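Local coordinates for protein Dye-decolorizing peroxidase tfu_3078 (PDB 5FW4) that uses heme b and hydrogen peroxide to oxidise a wide range of compounds, reacting strongly with anthraquinone dyes and modestly with azo dyes and standard peroxidase substrates, at residues I85-A90 with F184-G189. Numbering follows the deposited sequence.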
loop_
_atom_site.group_PDB
_atom_site.type_symbol
_atom_site.label_atom_id
_atom_site.label_comp_id
_atom_site.label_asym_id
_atom_site.label_seq_id
_atom_site.Cartn_x
_atom_site.Cartn_y
_atom_site.Cartn_z
ATOM N N ILE A 85 0.355 10.340 8.799
ATOM C CA ILE A 85 -0.421 11.460 8.262
ATOM C C ILE A 85 -0.043 12.728 9.047
ATOM O O ILE A 85 -0.115 12.767 10.276
ATOM C CB ILE A 85 -1.930 11.232 8.405
ATOM C CG1 ILE A 85 -2.338 9.874 7.843
ATOM C CG2 ILE A 85 -2.710 12.382 7.755
ATOM C CD1 ILE A 85 -3.723 9.446 8.279
ATOM N N ALA A 86 0.442 13.723 8.317
ATOM C CA ALA A 86 0.742 15.044 8.841
ATOM C C ALA A 86 -0.411 15.950 8.452
ATOM O O ALA A 86 -0.830 15.999 7.276
ATOM C CB ALA A 86 2.038 15.589 8.279
ATOM N N LEU A 87 -0.895 16.677 9.437
ATOM C CA LEU A 87 -1.971 17.621 9.243
ATOM C C LEU A 87 -1.660 19.004 9.822
ATOM O O LEU A 87 -0.964 19.130 10.835
ATOM C CB LEU A 87 -3.247 17.065 9.902
ATOM C CG LEU A 87 -3.749 15.641 9.628
ATOM C CD1 LEU A 87 -3.332 14.699 10.728
ATOM C CD2 LEU A 87 -5.303 15.645 9.569
ATOM N N ASP A 88 -2.278 20.040 9.236
ATOM C CA ASP A 88 -2.182 21.399 9.704
ATOM C C ASP A 88 -3.567 21.779 10.176
ATOM O O ASP A 88 -4.559 21.184 9.715
ATOM C CB ASP A 88 -1.753 22.332 8.576
ATOM C CG ASP A 88 -0.292 22.088 8.158
ATOM O OD1 ASP A 88 0.426 21.645 9.049
ATOM O OD2 ASP A 88 0.075 22.308 6.979
ATOM N N LEU A 89 -3.615 22.741 11.089
ATOM C CA LEU A 89 -4.896 23.417 11.386
ATOM C C LEU A 89 -5.452 23.964 10.076
ATOM O O LEU A 89 -4.706 24.441 9.230
ATOM C CB LEU A 89 -4.662 24.536 12.377
ATOM C CG LEU A 89 -4.330 24.132 13.797
ATOM C CD1 LEU A 89 -3.732 25.316 14.551
ATOM C CD2 LEU A 89 -5.603 23.626 14.482
ATOM N N ALA A 90 -6.777 23.942 9.910
ATOM C CA ALA A 90 -7.390 24.472 8.720
ATOM C C ALA A 90 -6.944 25.922 8.483
ATOM O O ALA A 90 -6.721 26.672 9.415
ATOM C CB ALA A 90 -8.905 24.397 8.863
ATOM N N PHE A 184 0.296 18.672 13.265
ATOM C CA PHE A 184 -0.072 17.464 13.945
ATOM C C PHE A 184 0.388 16.233 13.196
ATOM O O PHE A 184 0.548 16.239 11.955
ATOM C CB PHE A 184 -1.597 17.338 14.053
ATOM C CG PHE A 184 -2.231 18.462 14.759
ATOM C CD1 PHE A 184 -2.223 18.523 16.144
ATOM C CD2 PHE A 184 -2.856 19.465 14.045
ATOM C CE1 PHE A 184 -2.850 19.580 16.801
ATOM C CE2 PHE A 184 -3.469 20.527 14.693
ATOM C CZ PHE A 184 -3.473 20.573 16.071
ATOM N N MET A 185 0.470 15.159 13.955
ATOM C CA MET A 185 0.603 13.846 13.374
ATOM C C MET A 185 -0.383 12.817 13.868
ATOM O O MET A 185 -0.627 12.684 15.050
ATOM C CB MET A 185 1.991 13.261 13.632
ATOM C CG MET A 185 2.079 11.861 13.056
ATOM S SD MET A 185 3.352 10.816 13.713
ATOM C CE MET A 185 3.021 10.733 15.454
ATOM N N LEU A 186 -0.845 12.017 12.937
ATOM C CA LEU A 186 -1.453 10.758 13.250
ATOM C C LEU A 186 -0.595 9.644 12.723
ATOM O O LEU A 186 -0.317 9.615 11.528
ATOM C CB LEU A 186 -2.821 10.665 12.583
ATOM C CG LEU A 186 -3.885 11.572 13.192
ATOM C CD1 LEU A 186 -5.123 11.442 12.314
ATOM C CD2 LEU A 186 -4.162 11.180 14.636
ATOM N N GLN A 187 -0.203 8.724 13.600
ATOM C CA GLN A 187 0.354 7.450 13.172
ATOM C C GLN A 187 -0.644 6.355 13.493
ATOM O O GLN A 187 -0.988 6.128 14.667
ATOM C CB GLN A 187 1.731 7.146 13.802
ATOM C CG GLN A 187 2.236 5.730 13.466
ATOM C CD GLN A 187 3.420 5.258 14.276
ATOM O OE1 GLN A 187 4.443 4.794 13.710
ATOM N NE2 GLN A 187 3.302 5.318 15.601
ATOM N N VAL A 188 -1.111 5.686 12.448
ATOM C CA VAL A 188 -2.081 4.618 12.581
ATOM C C VAL A 188 -1.444 3.353 12.050
ATOM O O VAL A 188 -0.914 3.327 10.915
ATOM C CB VAL A 188 -3.388 4.979 11.828
ATOM C CG1 VAL A 188 -4.550 4.102 12.247
ATOM C CG2 VAL A 188 -3.703 6.448 12.053
ATOM N N GLY A 189 -1.527 2.306 12.864
ATOM C CA GLY A 189 -0.940 1.017 12.542
ATOM C C GLY A 189 -1.928 -0.100 12.704
ATOM O O GLY A 189 -2.779 -0.069 13.609
#
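Leu-89 sets its CD2 methyl at the edge of the Phe-184 ring, near the ring plane and 3.8 Å from CE2 of Phe-184. With CG anti to the carbonyl carbon (chi1 -58°) and the ring turned by chi2 -80°, CD2 of Phe-184 also passes the carbonyl oxygen of Leu-87. On the same face of the sheet, Leu-87 extends diagonally to Leu-186, its CD1 4.0 Å from the CG of Leu-186, while CB of Ile-85 sits 4.3 Å from CB of Leu-186. Helices 97-120, 148-153 and 193-205 pack on this face; Trp-111 of the first meets Phe-184 edge to face. An alanine in place of Phe-184 would probably leave Leu-89 without its aromatic neighbour and open a gap beneath helices 97-120 and 148-153.

Beneath the side chains lies a regular antiparallel pairing. Ile-85 and Leu-186 exchange two backbone hydrogen bonds, as do Leu-87 and Phe-184, the shortest being 2.8 Å from Phe-184 N to Leu-87 O. Between them Ala-86 and Met-185 form a non-hydrogen-bonded pair, where CA of Ala-86 makes a C-H...O contact of 3.3 Å with O of Phe-184. The two strands are the central pair of the N-terminal four-stranded sheet, one half of the duplicated ferredoxin-like fold of DyP-type peroxidases. Between the two strands, polar bonding is thus confined to the backbone, and the pair illustrates the division of labour in a buried sheet: main-chain hydrogen bonds fix the register, while apolar side chains supply the packing against the helices.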